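Local coordinates for glycosyl hydrolase (Streptomyces cattleya, PDB 7LR8), which probably hydrolyses the beta-1,4 linkage between mannose and N-acetylglucosamine in N-glycan core fragments, as a family 5 glycoside hydrolase, at residues 57-62 with 129-134; 183-186 with 192-195; 233-238 with 382-387. The protein carries 1 engineered substitution. One frame throughout, in Å; residues are numbered along the deposited sequence.

Interaction 1 of 3, residues 57-62 with 129-134; sequences PLWPVF and AEYLRT
Tyr131 reaches from helix 122-139 and packs against Pro57, in the loop before the short helix 59-62, and against Trp59 and Phe62 at the two ends of that helix; all three contacts are made by its ring and its hydroxyl. Trp59 CD1 lies over one face of the phenol ring, offset toward the rim, 3.7 Å from Tyr131 CE2. The indole five-membered ring and the phenol are inclined to each other by 32°, with centroids 4.7 Å apart. Phe62 touches through its CB, 3.7 Å from Tyr131 CE1, while its ring turns away and receives Pro57 CB over its centre. Pro57 CB also meets Tyr131 OH at 3.5 Å, so the proline bridges the two aromatic residues. Tyr131 has CG anti to the backbone N (chi1 165°), which carries the ring out from helix 122-139 toward segment 57-62. Further out, its hydroxyl is hydrogen-bonded to the carbonyl O of Gly95, just beyond strand 90-94, and Trp59 NE1 bonds to Gln63 OE1. Leu58 is the N-cap residue of helix 59-62, and its carbonyl O receives Phe62 N at 3.0 Å. The contact thus joins the segment following strand 52-55 of the (beta/alpha)8 barrel to an outer helix, with Trp59 about 10 Å from the side chain of the glycan-binding His99. Its chemistry is apolar ring and methylene packing across the two segments, and the buried phenol and indole polar atoms are satisfied by neighbouring loop and helix-end residues.

Interaction 2 of 3, residues 183-186 with 192-195; sequences ACER and LHLH
Cys184 and His193 face each other across a helix-to-strand return of the (beta/alpha)8 barrel, where helix 170-187 leads through a short loop into the parallel strand 194-196. The tight part is the buried imidazole. Cys184 CB sits over one face of the His193 ring, offset toward the rim and 3.6 Å from His193 CG; it lies 17° off the ring normal, a CH-pi contact. The sulfur takes little part in this: Cys184 SG is 5.1 Å from the centroid of the His193 ring and oblique to it, and it turns instead toward Leu132 of helix 122-139. His193 has CG anti to its carbonyl carbon (chi1 -54°), which carries the imidazole back from the strand entrance against the last turn of the helix. Both ring nitrogens are engaged beyond the two segments: ND1 with the backbone N of Met148 on the adjacent strand 145-152, and NE2 with the carbonyl O of Ala188. Since ND1 meets a backbone N-H, it most likely acts as acceptor and NE2 as donor. Cys184 O is also near NE2, but the angle is poor for a hydrogen bond. The looser part is the rim made by Glu185, which is partly exposed. Its chain leaves with CG anti to the backbone N and bends at chi2 (73°), bringing the carboxylate round to the ring edge, with the two planes 78° apart. The other carboxylate oxygen, OE2, accepts from the backbone N of Gly190 in the connecting loop, which holds the acid group beside the turn. OE1 meets carbon rather than nitrogen on the imidazole, lying near the ring plane with Glu185 OE1 3.4 Å from His193 CD2.

Interaction 3 of 3, residues 233-238 with 382-387; sequences QRYGTR and VFEAFM
Tyr235 meets both Phe383 and Glu384, packing its ring beside the first and giving its hydroxyl to the second. With CG anti to the carbonyl carbon (chi1 -56°), the phenol projects from the end of helix 231-235 toward helix 381-391. Phe383 adopts the other setting, CG anti to the backbone N (chi1 -175°), and its ring runs past the phenol in the opposite direction. The planes are nearly parallel, 10° apart, but slid so far that the rings barely overlap; the closest atoms are Tyr235 CE2 and Phe383 CE1, at 3.3 Å. Glu384 is extended beyond CG and swings its carboxylate to the phenol edge, where OE2 accepts a hydrogen bond from Tyr235 OH, modelled at 2.4 Å, so short that the exact separation is doubtful. Arg234 CG lies over the centre of one phenol face, 3.8 Å above it, while its guanidinium stays clear of the carboxylate. Gly236, with positive phi, ends the helix. The backbone N of Gly379 is a further partner of the Tyr235 hydroxyl. Helix 240-253 flanks the pair, Ala241 touching Tyr235 and Tyr248 meeting Phe383 edge-to-face, so the contact joins the barrel's helix 231-235 to the C-terminal region with the three-stranded sheet.

Overall arrangement
Interactions 1 and 2 are buried and adjoin, with centres 13 Å apart: helix 122-139 supplies one side of interaction 1 and packs on helix 170-187 of interaction 2, where Ala129 meets Ala183 and Leu132 meets Cys184. Interaction 3 lies on the opposite side of the chain's centre, at least about 19 Å from either by nearest atoms, and is partly exposed. The chemistry follows location. In the barrel and its helical layer, aromatic and CH-pi packing dominates and polar ring atoms find partners outside the segments, whereas interaction 3, which links the barrel to the C-terminal region, sets a tyrosine-carboxylate hydrogen bond, modelled as very short, beside slid-apart rings.

Interaction 1 of 3, residues 57-62 with 129-134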
ATOM      1  N   PRO B  57       1.026  10.316  10.814  1.00 15.58           N
ATOM      2  CA  PRO B  57       1.631  10.068   9.501  1.00 14.87           C
ATOM      3  C   PRO B  57       1.060   8.800   8.891  1.00 14.89           C
ATOM      4  O   PRO B  57       0.624   7.890   9.601  1.00 17.62           O
ATOM      5  CB  PRO B  57       3.123   9.884   9.816  1.00 15.45           C
ATOM      6  CG  PRO B  57       3.342  10.472  11.154  1.00 19.69           C
ATOM      7  CD  PRO B  57       2.016  10.444  11.896  1.00 15.35           C
ATOM      8  N   LEU B  58       1.075   8.740   7.562  1.00 16.99           N
ATOM      9  CA  LEU B  58       0.848   7.493   6.833  1.00 15.35           C
ATOM     10  C   LEU B  58       2.225   6.951   6.458  1.00 14.73           C
ATOM     11  O   LEU B  58       2.940   7.560   5.656  1.00 18.46           O
ATOM     12  CB  LEU B  58      -0.009   7.711   5.593  1.00 17.38           C
ATOM     13  CG  LEU B  58      -1.507   7.908   5.825  1.00 19.46           C
ATOM     14  CD1 LEU B  58      -2.246   7.979   4.496  1.00 21.82           C
ATOM     15  CD2 LEU B  58      -2.073   6.795   6.694  1.00 25.80           C
ATOM     16  N   TRP B  59       2.601   5.822   7.065  1.00 16.05           N
ATOM     17  CA  TRP B  59       3.952   5.279   6.906  1.00 18.96           C
ATOM     18  C   TRP B  59       4.365   5.088   5.449  1.00 20.67           C
ATOM     19  O   TRP B  59       5.443   5.582   5.075  1.00 17.39           O
ATOM     20  CB  TRP B  59       4.040   3.982   7.722  1.00 19.27           C
ATOM     21  CG  TRP B  59       5.393   3.287   7.696  1.00 17.24           C
ATOM     22  CD1 TRP B  59       6.632   3.872   7.534  1.00 17.04           C
ATOM     23  CD2 TRP B  59       5.634   1.885   7.879  1.00 15.39           C
ATOM     24  NE1 TRP B  59       7.617   2.903   7.582  1.00 18.37           N
ATOM     25  CE2 TRP B  59       7.030   1.678   7.777  1.00 14.27           C
ATOM     26  CE3 TRP B  59       4.803   0.778   8.082  1.00 17.69           C
ATOM     27  CZ2 TRP B  59       7.609   0.418   7.908  1.00 16.62           C
ATOM     28  CZ3 TRP B  59       5.379  -0.474   8.218  1.00 15.73           C
ATOM     29  CH2 TRP B  59       6.770  -0.646   8.116  1.00 15.70           C
ATOM     30  N   PRO B  60       3.578   4.439   4.573  1.00 17.71           N
ATOM     31  CA  PRO B  60       4.039   4.298   3.174  1.00 17.45           C
ATOM     32  C   PRO B  60       4.184   5.621   2.444  1.00 20.96           C
ATOM     33  O   PRO B  60       4.971   5.706   1.491  1.00 20.22           O
ATOM     34  CB  PRO B  60       2.957   3.427   2.513  1.00 16.69           C
ATOM     35  CG  PRO B  60       2.150   2.844   3.638  1.00 18.48           C
ATOM     36  CD  PRO B  60       2.238   3.841   4.753  1.00 16.92           C
ATOM     37  N   VAL B  61       3.441   6.658   2.845  1.00 17.21           N
ATOM     38  CA  VAL B  61       3.626   7.966   2.227  1.00 18.93           C
ATOM     39  C   VAL B  61       4.902   8.629   2.735  1.00 14.05           C
ATOM     40  O   VAL B  61       5.609   9.305   1.977  1.00 15.53           O
ATOM     41  CB  VAL B  61       2.383   8.835   2.477  1.00 15.13           C
ATOM     42  CG1 VAL B  61       2.612  10.269   1.994  1.00 19.49           C
ATOM     43  CG2 VAL B  61       1.189   8.219   1.783  1.00 22.34           C
ATOM     44  N   PHE B  62       5.235   8.430   4.013  1.00 13.69           N
ATOM     45  CA  PHE B  62       6.444   9.028   4.564  1.00 18.14           C
ATOM     46  C   PHE B  62       7.701   8.256   4.171  1.00 16.03           C
ATOM     47  O   PHE B  62       8.762   8.861   3.986  1.00 14.63           O
ATOM     48  CB  PHE B  62       6.340   9.113   6.088  1.00 17.90           C
ATOM     49  CG  PHE B  62       5.580  10.308   6.579  1.00 15.97           C
ATOM     50  CD1 PHE B  62       4.262  10.526   6.195  1.00 17.16           C
ATOM     51  CD2 PHE B  62       6.191  11.227   7.418  1.00 18.75           C
ATOM     52  CE1 PHE B  62       3.568  11.645   6.664  1.00 17.53           C
ATOM     53  CE2 PHE B  62       5.500  12.329   7.888  1.00 18.89           C
ATOM     54  CZ  PHE B  62       4.191  12.538   7.500  1.00 16.74           C
ATOM     55  N   ALA B 129      13.260   1.800  12.559  1.00 14.94           N
ATOM     56  CA  ALA B 129      13.999   2.546  13.573  1.00 13.97           C
ATOM     57  C   ALA B 129      14.498   3.871  13.020  1.00 19.26           C
ATOM     58  O   ALA B 129      14.426   4.899  13.703  1.00 19.90           O
ATOM     59  CB  ALA B 129      15.165   1.700  14.103  1.00 17.89           C
ATOM     60  N   GLU B 130      15.006   3.874  11.782  1.00 18.99           N
ATOM     61  CA  GLU B 130      15.514   5.119  11.213  1.00 18.59           C
ATOM     62  C   GLU B 130      14.383   6.103  10.950  1.00 16.55           C
ATOM     63  O   GLU B 130      14.553   7.318  11.127  1.00 19.70           O
ATOM     64  CB  GLU B 130      16.293   4.827   9.925  1.00 20.72           C
ATOM     65  CG  GLU B 130      16.951   6.044   9.259  1.00 22.24           C
ATOM     66  CD  GLU B 130      17.862   6.882  10.176  1.00 23.95           C
ATOM     67  OE1 GLU B 130      18.290   6.436  11.272  1.00 23.85           O
ATOM     68  OE2 GLU B 130      18.136   8.025   9.788  1.00 27.94           O
ATOM     69  N   TYR B 131      13.224   5.587  10.532  1.00 18.15           N
ATOM     70  CA  TYR B 131      12.034   6.409  10.337  1.00 14.19           C
ATOM     71  C   TYR B 131      11.599   7.083  11.640  1.00 18.50           C
ATOM     72  O   TYR B 131      11.403   8.303  11.681  1.00 17.95           O
ATOM     73  CB  TYR B 131      10.928   5.515   9.766  1.00 14.90           C
ATOM     74  CG  TYR B 131       9.516   6.033   9.796  1.00 14.62           C
ATOM     75  CD1 TYR B 131       9.125   7.135   9.044  1.00 18.82           C
ATOM     76  CD2 TYR B 131       8.562   5.399  10.572  1.00 16.95           C
ATOM     77  CE1 TYR B 131       7.799   7.588   9.068  1.00 18.18           C
ATOM     78  CE2 TYR B 131       7.224   5.851  10.607  1.00 20.05           C
ATOM     79  CZ  TYR B 131       6.863   6.949   9.855  1.00 18.39           C
ATOM     80  OH  TYR B 131       5.554   7.402   9.855  1.00 19.14           O
ATOM     81  N   LEU B 132      11.472   6.307  12.720  1.00 17.57           N
ATOM     82  CA  LEU B 132      11.038   6.882  13.995  1.00 19.10           C
ATOM     83  C   LEU B 132      12.065   7.868  14.539  1.00 17.10           C
ATOM     84  O   LEU B 132      11.704   8.943  15.031  1.00 20.12           O
ATOM     85  CB  LEU B 132      10.778   5.781  15.023  1.00 18.57           C
ATOM     86  CG  LEU B 132       9.617   4.815  14.787  1.00 17.30           C
ATOM     87  CD1 LEU B 132       9.592   3.787  15.905  1.00 16.88           C
ATOM     88  CD2 LEU B 132       8.302   5.577  14.725  1.00 17.94           C
ATOM     89  N   ARG B 133      13.354   7.514  14.462  1.00 17.47           N
ATOM     90  CA  ARG B 133      14.402   8.435  14.875  1.00 17.75           C
ATOM     91  C   ARG B 133      14.341   9.734  14.081  1.00 17.24           C
ATOM     92  O   ARG B 133      14.531  10.822  14.639  1.00 17.81           O
ATOM     93  CB  ARG B 133      15.769   7.767  14.691  1.00 18.25           C
ATOM     94  CG  ARG B 133      16.909   8.497  15.408  1.00 20.76           C
ATOM     95  CD  ARG B 133      18.272   8.169  14.798  1.00 20.97           C
ATOM     96  NE  ARG B 133      18.319   8.540  13.391  1.00 20.98           N
ATOM     97  CZ  ARG B 133      18.534   9.773  12.945  1.00 22.81           C
ATOM     98  NH1 ARG B 133      18.756  10.771  13.800  1.00 24.83           N
ATOM     99  NH2 ARG B 133      18.523  10.005  11.639  1.00 22.02           N
ATOM    100  N   THR B 134      14.107   9.627  12.769  1.00 17.90           N
ATOM    101  CA  THR B 134      14.064  10.801  11.900  1.00 16.92           C
ATOM    102  C   THR B 134      12.907  11.724  12.279  1.00 17.70           C
ATOM    103  O   THR B 134      13.080  12.948  12.373  1.00 18.37           O
ATOM    104  CB  THR B 134      13.949  10.361  10.436  1.00 17.01           C
ATOM    105  OG1 THR B 134      15.170   9.718  10.036  1.00 17.77           O
ATOM    106  CG2 THR B 134      13.744  11.554   9.511  1.00 20.83           C
TER

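Interaction 2 of 3, residues 183-186 with 192-195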
ATOM      1  N   ALA B 183      15.125   4.061  19.433  1.00 18.61           N
ATOM      2  CA  ALA B 183      15.277   4.945  18.283  1.00 20.84           C
ATOM      3  C   ALA B 183      14.557   6.269  18.504  1.00 17.64           C
ATOM      4  O   ALA B 183      15.102   7.336  18.193  1.00 19.25           O
ATOM      5  CB  ALA B 183      14.761   4.264  17.019  1.00 20.63           C
ATOM      6  N   CYS B 184      13.350   6.221  19.069  1.00 19.05           N
ATOM      7  CA  CYS B 184      12.649   7.454  19.407  1.00 17.31           C
ATOM      8  C   CYS B 184      13.464   8.289  20.378  1.00 19.05           C
ATOM      9  O   CYS B 184      13.558   9.512  20.233  1.00 21.53           O
ATOM     10  CB  CYS B 184      11.283   7.143  20.021  1.00 18.67           C
ATOM     11  SG  CYS B 184      10.105   6.300  18.935  1.00 19.30           S
ATOM     12  N   GLU B 185      14.060   7.636  21.380  1.00 17.40           N
ATOM     13  CA  GLU B 185      14.832   8.349  22.389  1.00 24.88           C
ATOM     14  C   GLU B 185      16.104   8.959  21.796  1.00 24.00           C
ATOM     15  O   GLU B 185      16.472  10.084  22.150  1.00 24.25           O
ATOM     16  CB  GLU B 185      15.162   7.394  23.538  1.00 23.64           C
ATOM     17  CG  GLU B 185      15.990   8.011  24.641  1.00 26.84           C
ATOM     18  CD  GLU B 185      15.201   8.971  25.503  1.00 28.82           C
ATOM     19  OE1 GLU B 185      13.954   8.856  25.572  1.00 28.35           O
ATOM     20  OE2 GLU B 185      15.847   9.837  26.132  1.00 31.63           O
ATOM     21  N   ARG B 186      16.785   8.245  20.885  1.00 21.86           N
ATOM     22  CA  ARG B 186      17.935   8.843  20.211  1.00 25.70           C
ATOM     23  C   ARG B 186      17.525  10.080  19.419  1.00 23.01           C
ATOM     24  O   ARG B 186      18.263  11.073  19.381  1.00 24.97           O
ATOM     25  CB  ARG B 186      18.609   7.815  19.298  1.00 26.76           C
ATOM     26  CG  ARG B 186      19.264   6.680  20.057  1.00 27.16           C
ATOM     27  CD  ARG B 186      20.301   5.948  19.212  1.00 21.33           C
ATOM     28  NE  ARG B 186      19.759   5.392  17.974  1.00 21.05           N
ATOM     29  CZ  ARG B 186      19.031   4.288  17.902  1.00 21.84           C
ATOM     30  NH1 ARG B 186      18.726   3.620  19.005  1.00 26.18           N
ATOM     31  NH2 ARG B 186      18.593   3.862  16.725  1.00 19.94           N
ATOM     32  N   LEU B 192       8.512  12.110  25.696  1.00 21.98           N
ATOM     33  CA  LEU B 192       7.584  11.089  26.187  1.00 22.42           C
ATOM     34  C   LEU B 192       7.363  10.056  25.091  1.00 19.36           C
ATOM     35  O   LEU B 192       6.528  10.248  24.209  1.00 23.18           O
ATOM     36  CB  LEU B 192       6.267  11.733  26.610  1.00 19.40           C
ATOM     37  CG  LEU B 192       5.206  10.835  27.254  1.00 26.89           C
ATOM     38  CD1 LEU B 192       5.635  10.505  28.669  1.00 30.32           C
ATOM     39  CD2 LEU B 192       3.819  11.488  27.245  1.00 25.27           C
ATOM     40  N   HIS B 193       8.109   8.953  25.141  1.00 20.94           N
ATOM     41  CA  HIS B 193       8.048   7.928  24.104  1.00 22.10           C
ATOM     42  C   HIS B 193       7.412   6.670  24.674  1.00 21.35           C
ATOM     43  O   HIS B 193       7.836   6.171  25.726  1.00 21.83           O
ATOM     44  CB  HIS B 193       9.438   7.620  23.534  1.00 19.28           C
ATOM     45  CG  HIS B 193      10.156   8.837  23.045  1.00 18.30           C
ATOM     46  ND1 HIS B 193       9.595   9.711  22.135  1.00 21.37           N
ATOM     47  CD2 HIS B 193      11.374   9.345  23.359  1.00 20.50           C
ATOM     48  CE1 HIS B 193      10.449  10.695  21.898  1.00 18.84           C
ATOM     49  NE2 HIS B 193      11.530  10.501  22.635  1.00 20.60           N
ATOM     50  N   LEU B 194       6.409   6.159  23.968  1.00 21.25           N
ATOM     51  CA  LEU B 194       5.603   5.045  24.436  1.00 16.98           C
ATOM     52  C   LEU B 194       5.174   4.209  23.237  1.00 18.87           C
ATOM     53  O   LEU B 194       5.426   4.556  22.080  1.00 19.35           O
ATOM     54  CB  LEU B 194       4.364   5.544  25.191  1.00 15.99           C
ATOM     55  CG  LEU B 194       3.407   6.364  24.319  1.00 17.90           C
ATOM     56  CD1 LEU B 194       1.956   6.025  24.635  1.00 19.99           C
ATOM     57  CD2 LEU B 194       3.625   7.876  24.495  1.00 22.08           C
ATOM     58  N   HIS B 195       4.474   3.120  23.524  1.00 18.01           N
ATOM     59  CA  HIS B 195       3.805   2.334  22.502  1.00 16.57           C
ATOM     60  C   HIS B 195       2.368   2.139  22.958  1.00 17.15           C
ATOM     61  O   HIS B 195       2.052   2.304  24.139  1.00 19.99           O
ATOM     62  CB  HIS B 195       4.523   0.989  22.265  1.00 18.53           C
ATOM     63  CG  HIS B 195       4.376   0.018  23.393  1.00 18.56           C
ATOM     64  ND1 HIS B 195       3.493  -1.039  23.351  1.00 17.72           N
ATOM     65  CD2 HIS B 195       4.997  -0.057  24.593  1.00 19.82           C
ATOM     66  CE1 HIS B 195       3.574  -1.723  24.477  1.00 18.81           C
ATOM     67  NE2 HIS B 195       4.483  -1.150  25.247  1.00 22.51           N
TER

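Interaction 3 of 3, residues 233-238 with 382-387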
ATOM      1  N   GLN B 233     -22.371  -5.164  23.496  1.00 25.84           N
ATOM      2  CA  GLN B 233     -23.200  -6.260  23.010  1.00 28.08           C
ATOM      3  C   GLN B 233     -23.682  -7.138  24.157  1.00 31.62           C
ATOM      4  O   GLN B 233     -24.825  -7.608  24.153  1.00 32.63           O
ATOM      5  CB  GLN B 233     -22.415  -7.089  21.993  1.00 29.82           C
ATOM      6  CG  GLN B 233     -22.039  -6.324  20.737  1.00 29.54           C
ATOM      7  CD  GLN B 233     -20.639  -5.718  20.790  1.00 28.63           C
ATOM      8  OE1 GLN B 233     -20.168  -5.265  21.843  1.00 27.05           O
ATOM      9  NE2 GLN B 233     -19.978  -5.689  19.643  1.00 28.10           N
ATOM     10  N   ARG B 234     -22.825  -7.370  25.148  1.00 30.95           N
ATOM     11  CA  ARG B 234     -23.155  -8.295  26.225  1.00 35.78           C
ATOM     12  C   ARG B 234     -23.942  -7.631  27.345  1.00 31.26           C
ATOM     13  O   ARG B 234     -24.918  -8.201  27.840  1.00 34.31           O
ATOM     14  CB  ARG B 234     -21.870  -8.910  26.791  1.00 37.31           C
ATOM     15  CG  ARG B 234     -22.107  -9.868  27.946  1.00 50.06           C
ATOM     16  CD  ARG B 234     -20.818 -10.551  28.350  1.00 59.61           C
ATOM     17  NE  ARG B 234     -20.204 -11.243  27.221  1.00 66.58           N
ATOM     18  CZ  ARG B 234     -20.221 -12.561  27.051  1.00 69.08           C
ATOM     19  NH1 ARG B 234     -20.823 -13.338  27.941  1.00 69.79           N
ATOM     20  NH2 ARG B 234     -19.633 -13.101  25.992  1.00 69.81           N
ATOM     21  N   TYR B 235     -23.538  -6.425  27.744  1.00 27.75           N
ATOM     22  CA  TYR B 235     -24.118  -5.754  28.903  1.00 27.94           C
ATOM     23  C   TYR B 235     -25.116  -4.662  28.545  1.00 37.96           C
ATOM     24  O   TYR B 235     -25.944  -4.304  29.392  1.00 33.11           O
ATOM     25  CB  TYR B 235     -22.991  -5.170  29.767  1.00 29.10           C
ATOM     26  CG  TYR B 235     -22.007  -6.239  30.181  1.00 26.21           C
ATOM     27  CD1 TYR B 235     -22.349  -7.179  31.148  1.00 35.43           C
ATOM     28  CD2 TYR B 235     -20.758  -6.341  29.573  1.00 25.42           C
ATOM     29  CE1 TYR B 235     -21.468  -8.175  31.525  1.00 31.64           C
ATOM     30  CE2 TYR B 235     -19.864  -7.340  29.941  1.00 28.78           C
ATOM     31  CZ  TYR B 235     -20.227  -8.252  30.916  1.00 34.65           C
ATOM     32  OH  TYR B 235     -19.359  -9.245  31.297  1.00 32.49           O
ATOM     33  N   GLY B 236     -25.066  -4.137  27.334  1.00 27.60           N
ATOM     34  CA  GLY B 236     -26.035  -3.174  26.851  1.00 28.25           C
ATOM     35  C   GLY B 236     -25.442  -1.778  26.759  1.00 26.94           C
ATOM     36  O   GLY B 236     -24.530  -1.408  27.507  1.00 26.49           O
ATOM     37  N   THR B 237     -25.992  -0.980  25.838  1.00 28.26           N
ATOM     38  CA  THR B 237     -25.528   0.393  25.632  1.00 29.25           C
ATOM     39  C   THR B 237     -25.507   1.203  26.926  1.00 32.28           C
ATOM     40  O   THR B 237     -24.549   1.934  27.205  1.00 34.68           O
ATOM     41  CB  THR B 237     -26.432   1.096  24.621  1.00 40.63           C
ATOM     42  OG1 THR B 237     -26.414   0.395  23.373  1.00 44.11           O
ATOM     43  CG2 THR B 237     -25.961   2.523  24.424  1.00 42.66           C
ATOM     44  N   ARG B 238     -26.579   1.119  27.712  1.00 29.90           N
ATOM     45  CA  ARG B 238     -26.762   1.994  28.863  1.00 32.12           C
ATOM     46  C   ARG B 238     -26.330   1.343  30.170  1.00 31.49           C
ATOM     47  O   ARG B 238     -26.751   1.782  31.242  1.00 39.87           O
ATOM     48  CB  ARG B 238     -28.220   2.451  28.946  1.00 33.35           C
ATOM     49  CG  ARG B 238     -28.646   3.339  27.789  1.00 37.27           C
ATOM     50  CD  ARG B 238     -29.705   4.345  28.241  1.00 49.80           C
ATOM     51  NE  ARG B 238     -30.043   5.308  27.196  1.00 60.27           N
ATOM     52  CZ  ARG B 238     -30.982   5.111  26.276  1.00 70.96           C
ATOM     53  NH1 ARG B 238     -31.683   3.986  26.278  1.00 76.40           N
ATOM     54  NH2 ARG B 238     -31.232   6.040  25.362  1.00 72.64           N
ATOM     55  N   VAL B 382     -12.782 -11.544  35.959  1.00 23.96           N
ATOM     56  CA  VAL B 382     -12.185 -10.311  36.475  1.00 22.52           C
ATOM     57  C   VAL B 382     -12.999  -9.102  36.020  1.00 26.91           C
ATOM     58  O   VAL B 382     -13.326  -8.212  36.819  1.00 22.61           O
ATOM     59  CB  VAL B 382     -10.711 -10.214  36.033  1.00 21.60           C
ATOM     60  CG1 VAL B 382     -10.187  -8.799  36.175  1.00 20.39           C
ATOM     61  CG2 VAL B 382      -9.857 -11.177  36.842  1.00 22.84           C
ATOM     62  N   PHE B 383     -13.359  -9.074  34.733  1.00 23.04           N
ATOM     63  CA  PHE B 383     -14.175  -8.002  34.170  1.00 24.29           C
ATOM     64  C   PHE B 383     -15.465  -7.807  34.960  1.00 22.65           C
ATOM     65  O   PHE B 383     -15.793  -6.688  35.372  1.00 26.26           O
ATOM     66  CB  PHE B 383     -14.492  -8.327  32.703  1.00 24.57           C
ATOM     67  CG  PHE B 383     -15.235  -7.236  31.967  1.00 24.48           C
ATOM     68  CD1 PHE B 383     -16.596  -7.024  32.175  1.00 26.37           C
ATOM     69  CD2 PHE B 383     -14.573  -6.439  31.043  1.00 23.19           C
ATOM     70  CE1 PHE B 383     -17.275  -6.026  31.497  1.00 28.88           C
ATOM     71  CE2 PHE B 383     -15.253  -5.438  30.347  1.00 25.19           C
ATOM     72  CZ  PHE B 383     -16.599  -5.227  30.579  1.00 25.34           C
ATOM     73  N   GLU B 384     -16.218  -8.891  35.168  1.00 24.48           N
ATOM     74  CA  GLU B 384     -17.521  -8.771  35.822  1.00 26.35           C
ATOM     75  C   GLU B 384     -17.375  -8.446  37.304  1.00 31.96           C
ATOM     76  O   GLU B 384     -18.177  -7.681  37.853  1.00 30.71           O
ATOM     77  CB  GLU B 384     -18.334 -10.051  35.621  1.00 31.32           C
ATOM     78  CG  GLU B 384     -18.438 -10.450  34.155  1.00 39.41           C
ATOM     79  CD  GLU B 384     -19.697 -11.228  33.816  1.00 43.70           C
ATOM     80  OE1 GLU B 384     -20.213 -11.955  34.691  1.00 45.64           O
ATOM     81  OE2 GLU B 384     -20.162 -11.114  32.661  1.00 40.65           O
ATOM     82  N   ALA B 385     -16.359  -9.000  37.970  1.00 27.97           N
ATOM     83  CA  ALA B 385     -16.143  -8.637  39.369  1.00 29.22           C
ATOM     84  C   ALA B 385     -15.765  -7.167  39.504  1.00 26.01           C
ATOM     85  O   ALA B 385     -16.181  -6.504  40.460  1.00 28.79           O
ATOM     86  CB  ALA B 385     -15.073  -9.526  40.000  1.00 27.08           C
ATOM     87  N   PHE B 386     -14.978  -6.637  38.566  1.00 23.35           N
ATOM     88  CA  PHE B 386     -14.616  -5.222  38.625  1.00 21.43           C
ATOM     89  C   PHE B 386     -15.844  -4.344  38.460  1.00 24.39           C
ATOM     90  O   PHE B 386     -16.003  -3.340  39.168  1.00 23.04           O
ATOM     91  CB  PHE B 386     -13.577  -4.880  37.550  1.00 20.00           C
ATOM     92  CG  PHE B 386     -13.076  -3.451  37.620  1.00 20.21           C
ATOM     93  CD1 PHE B 386     -13.784  -2.418  37.012  1.00 20.10           C
ATOM     94  CD2 PHE B 386     -11.884  -3.151  38.271  1.00 19.30           C
ATOM     95  CE1 PHE B 386     -13.325  -1.100  37.079  1.00 21.17           C
ATOM     96  CE2 PHE B 386     -11.409  -1.839  38.346  1.00 18.92           C
ATOM     97  CZ  PHE B 386     -12.133  -0.812  37.747  1.00 22.42           C
ATOM     98  N   MET B 387     -16.722  -4.706  37.527  1.00 25.14           N
ATOM     99  CA  MET B 387     -17.918  -3.907  37.300  1.00 23.97           C
ATOM    100  C   MET B 387     -18.879  -3.987  38.475  1.00 25.99           C
ATOM    101  O   MET B 387     -19.578  -3.009  38.757  1.00 27.16           O
ATOM    102  CB  MET B 387     -18.607  -4.347  36.012  1.00 25.02           C
ATOM    103  CG  MET B 387     -17.781  -4.050  34.756  1.00 23.66           C
ATOM    104  SD  MET B 387     -17.250  -2.319  34.696  1.00 23.68           S
ATOM    105  CE  MET B 387     -16.221  -2.347  33.209  1.00 21.65           C
TER